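Local structure of aldehyde dehydrogenase (Listeria monocytogenes, 3K9D) at residues T62-W67 against I116-P121; E270-K273 against H277-S280. The protein probably oxidises aldehyde or oxo groups of its substrates, with NAD or NADP as electron acceptor. All coordinates share one frame; numbering follows the deposited sequence.

Contact 1 of 2, residues T62-W67 against I116-P121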
loop_
_atom_site.group_PDB
_atom_site.type_symbol
_atom_site.label_atom_id
_atom_site.label_comp_id
_atom_site.label_asym_id
_atom_site.label_seq_id
_atom_site.Cartn_x
_atom_site.Cartn_y
_atom_site.Cartn_z
ATOM N N THR A 62 -20.287 7.709 -24.392
ATOM C CA THR A 62 -20.440 8.433 -23.119
ATOM C C THR A 62 -21.092 9.798 -23.313
ATOM O O THR A 62 -21.777 10.310 -22.418
ATOM C CB THR A 62 -19.088 8.650 -22.395
ATOM O OG1 THR A 62 -18.206 9.441 -23.215
ATOM C CG2 THR A 62 -18.416 7.316 -22.060
ATOM N N GLY A 63 -20.853 10.393 -24.477
ATOM C CA GLY A 63 -21.223 11.783 -24.730
ATOM C C GLY A 63 -20.258 12.800 -24.143
ATOM O O GLY A 63 -20.482 14.009 -24.271
ATOM N N PHE A 64 -19.192 12.331 -23.492
ATOM C CA PHE A 64 -18.219 13.235 -22.871
ATOM C C PHE A 64 -17.141 13.624 -23.864
ATOM O O PHE A 64 -16.807 12.864 -24.774
ATOM C CB PHE A 64 -17.491 12.631 -21.645
ATOM C CG PHE A 64 -18.390 12.115 -20.545
ATOM C CD1 PHE A 64 -19.700 12.553 -20.392
ATOM C CD2 PHE A 64 -17.884 11.201 -19.625
ATOM C CE1 PHE A 64 -20.507 12.058 -19.371
ATOM C CE2 PHE A 64 -18.675 10.704 -18.595
ATOM C CZ PHE A 64 -19.987 11.129 -18.465
ATOM N N GLY A 65 -16.599 14.813 -23.644
ATOM C CA GLY A 65 -15.332 15.233 -24.201
ATOM C C GLY A 65 -15.270 15.644 -25.652
ATOM O O GLY A 65 -16.286 15.921 -26.290
ATOM N N ILE A 66 -14.038 15.694 -26.146
ATOM C CA ILE A 66 -13.724 16.138 -27.497
ATOM C C ILE A 66 -12.967 14.988 -28.177
ATOM O O ILE A 66 -11.995 14.462 -27.625
ATOM C CB ILE A 66 -12.871 17.429 -27.463
ATOM C CG1 ILE A 66 -13.659 18.567 -26.819
ATOM C CG2 ILE A 66 -12.405 17.837 -28.869
ATOM C CD1 ILE A 66 -12.815 19.764 -26.391
ATOM N N TRP A 67 -13.440 14.571 -29.349
ATOM C CA TRP A 67 -12.779 13.491 -30.095
ATOM C C TRP A 67 -11.259 13.677 -30.168
ATOM O O TRP A 67 -10.520 12.817 -29.691
ATOM C CB TRP A 67 -13.410 13.329 -31.485
ATOM C CG TRP A 67 -12.904 12.146 -32.327
ATOM C CD1 TRP A 67 -12.037 11.151 -31.949
ATOM C CD2 TRP A 67 -13.283 11.848 -33.672
ATOM N NE1 TRP A 67 -11.835 10.275 -32.987
ATOM C CE2 TRP A 67 -12.592 10.678 -34.056
ATOM C CE3 TRP A 67 -14.136 12.464 -34.597
ATOM C CZ2 TRP A 67 -12.731 10.108 -35.328
ATOM C CZ3 TRP A 67 -14.272 11.899 -35.856
ATOM C CH2 TRP A 67 -13.572 10.734 -36.209
ATOM N N ILE A 116 -12.534 0.947 -14.214
ATOM C CA ILE A 116 -12.429 1.935 -15.319
ATOM C C ILE A 116 -13.585 2.947 -15.322
ATOM O O ILE A 116 -14.737 2.558 -15.502
ATOM C CB ILE A 116 -12.424 1.225 -16.704
ATOM C CG1 ILE A 116 -11.345 0.145 -16.764
ATOM C CG2 ILE A 116 -12.268 2.240 -17.841
ATOM C CD1 ILE A 116 -9.952 0.667 -16.503
ATOM N N PRO A 117 -13.275 4.250 -15.169
ATOM C CA PRO A 117 -14.327 5.265 -15.178
ATOM C C PRO A 117 -14.766 5.604 -16.619
ATOM O O PRO A 117 -14.001 5.393 -17.568
ATOM C CB PRO A 117 -13.642 6.468 -14.528
ATOM C CG PRO A 117 -12.202 6.349 -14.980
ATOM C CD PRO A 117 -11.931 4.849 -15.019
ATOM N N SER A 118 -15.979 6.128 -16.776
ATOM C CA SER A 118 -16.486 6.524 -18.105
ATOM C C SER A 118 -15.841 7.812 -18.632
ATOM O O SER A 118 -15.984 8.136 -19.812
ATOM C CB SER A 118 -18.012 6.679 -18.098
ATOM O OG SER A 118 -18.427 7.681 -17.168
ATOM N N THR A 119 -15.136 8.532 -17.759
ATOM C CA THR A 119 -14.515 9.813 -18.107
ATOM C C THR A 119 -13.241 9.628 -18.941
ATOM O O THR A 119 -13.052 10.313 -19.947
ATOM C CB THR A 119 -14.240 10.672 -16.843
ATOM O OG1 THR A 119 -13.433 9.931 -15.918
ATOM C CG2 THR A 119 -15.560 11.064 -16.161
ATOM N N ASN A 120 -12.388 8.680 -18.539
ATOM C CA ASN A 120 -11.153 8.373 -19.280
ATOM C C ASN A 120 -11.052 6.893 -19.714
ATOM O O ASN A 120 -10.027 6.260 -19.463
ATOM C CB ASN A 120 -9.902 8.764 -18.449
ATOM C CG ASN A 120 -9.920 10.222 -17.956
ATOM O OD1 ASN A 120 -10.257 11.139 -18.694
ATOM N ND2 ASN A 120 -9.496 10.431 -16.707
ATOM N N PRO A 121 -12.072 6.354 -20.425
ATOM C CA PRO A 121 -12.255 4.885 -20.442
ATOM C C PRO A 121 -11.267 4.037 -21.237
ATOM O O PRO A 121 -10.786 3.035 -20.718
ATOM C CB PRO A 121 -13.664 4.705 -21.005
ATOM C CG PRO A 121 -13.929 5.945 -21.810
ATOM C CD PRO A 121 -13.064 7.044 -21.276
HETATM O O HOH W 1 -15.774 9.612 -22.026
#

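Contact 2 of 2, residues E270-K273 against H277-S280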
loop_
_atom_site.group_PDB
_atom_site.type_symbol
_atom_site.label_atom_id
_atom_site.label_comp_id
_atom_site.label_asym_id
_atom_site.label_seq_id
_atom_site.Cartn_x
_atom_site.Cartn_y
_atom_site.Cartn_z
ATOM N N GLU A 270 -6.555 39.235 -19.204
ATOM C CA GLU A 270 -5.919 38.194 -19.995
ATOM C C GLU A 270 -6.810 36.974 -20.198
ATOM O O GLU A 270 -6.868 36.430 -21.317
ATOM C CB GLU A 270 -4.573 37.805 -19.385
ATOM C CG GLU A 270 -3.667 36.932 -20.262
ATOM C CD GLU A 270 -3.299 37.545 -21.605
ATOM O OE1 GLU A 270 -3.278 38.783 -21.729
ATOM O OE2 GLU A 270 -3.051 36.765 -22.554
ATOM N N PHE A 271 -7.493 36.539 -19.129
ATOM C CA PHE A 271 -8.445 35.430 -19.228
ATOM C C PHE A 271 -9.476 35.770 -20.308
ATOM O O PHE A 271 -9.752 34.951 -21.183
ATOM C CB PHE A 271 -9.100 35.090 -17.865
ATOM C CG PHE A 271 -8.465 33.898 -17.153
ATOM C CD1 PHE A 271 -8.537 32.615 -17.705
ATOM C CD2 PHE A 271 -7.798 34.065 -15.945
ATOM C CE1 PHE A 271 -7.947 31.506 -17.062
ATOM C CE2 PHE A 271 -7.214 32.970 -15.282
ATOM C CZ PHE A 271 -7.296 31.682 -15.848
ATOM N N ARG A 272 -9.988 37.000 -20.265
ATOM C CA ARG A 272 -10.892 37.524 -21.316
ATOM C C ARG A 272 -10.352 37.518 -22.744
ATOM O O ARG A 272 -11.031 37.043 -23.661
ATOM C CB ARG A 272 -11.385 38.919 -20.960
ATOM C CG ARG A 272 -12.566 38.877 -20.054
ATOM C CD ARG A 272 -12.959 40.249 -19.540
ATOM N NE ARG A 272 -14.165 40.115 -18.738
ATOM C CZ ARG A 272 -14.512 40.909 -17.730
ATOM N NH1 ARG A 272 -13.748 41.927 -17.369
ATOM N NH2 ARG A 272 -15.641 40.677 -17.082
ATOM N N LYS A 273 -9.143 38.049 -22.922
ATOM C CA LYS A 273 -8.418 38.039 -24.204
ATOM C C LYS A 273 -8.295 36.638 -24.824
ATOM O O LYS A 273 -8.426 36.459 -26.048
ATOM C CB LYS A 273 -7.012 38.640 -24.005
ATOM C CG LYS A 273 -6.357 39.151 -25.286
ATOM C CD LYS A 273 -4.870 39.336 -25.144
ATOM C CE LYS A 273 -4.262 39.435 -26.543
ATOM N NZ LYS A 273 -2.787 39.273 -26.608
ATOM N N HIS A 277 -15.071 33.530 -20.260
ATOM C CA HIS A 277 -16.263 34.294 -19.973
ATOM C C HIS A 277 -16.589 34.295 -18.492
ATOM O O HIS A 277 -16.876 33.251 -17.899
ATOM C CB HIS A 277 -17.461 33.738 -20.745
ATOM C CG HIS A 277 -18.678 34.603 -20.669
ATOM N ND1 HIS A 277 -18.697 35.904 -21.127
ATOM C CD2 HIS A 277 -19.929 34.347 -20.216
ATOM C CE1 HIS A 277 -19.903 36.414 -20.952
ATOM N NE2 HIS A 277 -20.673 35.484 -20.415
ATOM N N PHE A 278 -16.552 35.490 -17.913
ATOM C CA PHE A 278 -16.840 35.711 -16.513
ATOM C C PHE A 278 -18.339 35.903 -16.338
ATOM O O PHE A 278 -18.970 36.723 -17.022
ATOM C CB PHE A 278 -16.062 36.923 -15.998
ATOM C CG PHE A 278 -14.600 36.651 -15.786
ATOM C CD1 PHE A 278 -14.129 36.281 -14.531
ATOM C CD2 PHE A 278 -13.696 36.748 -16.838
ATOM C CE1 PHE A 278 -12.779 36.022 -14.327
ATOM C CE2 PHE A 278 -12.348 36.488 -16.648
ATOM C CZ PHE A 278 -11.890 36.126 -15.387
ATOM N N LEU A 279 -18.900 35.107 -15.441
ATOM C CA LEU A 279 -20.313 35.122 -15.161
ATOM C C LEU A 279 -20.605 36.292 -14.254
ATOM O O LEU A 279 -19.743 36.695 -13.471
ATOM C CB LEU A 279 -20.722 33.810 -14.483
ATOM C CG LEU A 279 -20.594 32.577 -15.376
ATOM C CD1 LEU A 279 -21.099 31.365 -14.636
ATOM C CD2 LEU A 279 -21.394 32.780 -16.657
ATOM N N SER A 280 -21.821 36.828 -14.361
ATOM C CA SER A 280 -22.287 37.870 -13.461
ATOM C C SER A 280 -22.705 37.182 -12.170
ATOM O O SER A 280 -22.824 35.964 -12.143
ATOM C CB SER A 280 -23.472 38.614 -14.080
ATOM O OG SER A 280 -24.676 37.916 -13.839
HETATM O O HOH W 2 -16.210 37.907 -19.925
HETATM O O HOH W 3 -17.717 39.047 -18.075
#

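Contact 1 of 2, residues T62-W67 against I116-P121
T62 and F64, at the end of helix 51-62 and just beyond it, approach the loop S118-T119 with CA atoms 6.7 Å apart for T62 and S118 and 6.9 Å for F64 and T119, and a water rather than a direct backbone bond bridges them. Neither loop is regular there: G63 leaves the helix with positive phi, and N120 precedes helix 121-134.

The F64 ring meets the other loop through one side of its rim. Its CE2 lies 3.4 Å from S118 OG, near the ring plane, while CD2 is 3.9 Å from T119 CA, also at the edge. T119 CG2 comes to CE2 from above the ring plane, on the side opposite T62 CB. T62 reaches across with its methyl, CG2 standing 3.4 Å from S118 O, and its CB lies over one face of the F64 ring, near the rim. With chi1 at 61°, OG1 sits between the backbone N and the carbonyl carbon, which turns it back to its own chain: F64 N donates to T62 OG1 over 3.1 Å at 164°, an ST turn that fixes F64 relative to the helix end.

A single water joins the loops, donating to T62 OG1 at 2.7 Å and to S118 O at 2.7 Å. Both of its hydrogens are therefore used. OG1 thus accepts two bonds, and its remaining bond is to A58 O.

On the 116-121 side, N120 is hydrogen-bonded to K73 through OD1 and touches T249. Its place after strand 102-116 is consistent with the asparagine that lines the oxyanion hole in this family, so the loop probably borders the active site. The chemistry implies a mixed contact of 168 Å², in which aromatic and methyl groups pack while the one polar link found between the two loops is this water.

Contact 2 of 2, residues E270-K273 against H277-S280
F278, on strand 276-278, meets F271 and R272 on the last turn of helix 261-273. This is the second half of a beta-alpha-beta crossover: strand 256-260 leads into the helix, and the chain returns as a parallel strand at the border of the seven-stranded sheet, having passed over strands 346-352 and 324-328. Across the tight return, the CA atoms of R272 and H277 are 6.4 Å apart.

The apolar part is carried by F271 and F278. Of the F271 side chain it is CB that touches, 3.7 Å from F278 CE2 and near the plane of that ring, at its edge. The F271 ring itself runs on toward V236 and I326; both phenylalanines touch I326 of the neighbouring strand 324-328.

R272 supplies the aliphatic and cationic part. Its chain, extended from CG to NE (chi2 172°), crosses the F278 side chain at about a right angle. CG comes to 4.0 Å from F278 CD2, and NE to 3.9 Å from the same carbon. Guanidinium and ring planes are 69° apart, which rules out a parallel stack.

Water links the polar groups. Main-chain bonds of H277 and L279 are made to strand 324-328, whereas F278 N and O are met by waters, as befits a strand outermost in this chain's sheet. Both waters lie in the guanidinium plane at its edge: one accepts from R272 NE and F278 N, each at 3.2 Å, and the other accepts from R272 NH2 at 2.8 Å while donating to F278 O at 2.8 Å.

How the contacts relate
Contact 1 and contact 2 do not touch: they are about 27 Å apart between centres and about 15 Å between nearest atoms. The centre of contact 1 lies about 13 Å from the centre of the chain, at the end of a strand of the mixed sheet, while the centre of contact 2 lies about 29 Å from it, at the border of the parallel sheet. The 62-67 loop nevertheless reaches toward the part of the chain that builds the parallel sheet, since G65 pairs with G304 and I66 N bonds D246. By family comparison, contact 1 probably lies near the active site between the two domains; contact 2 is peripheral packing within one of them.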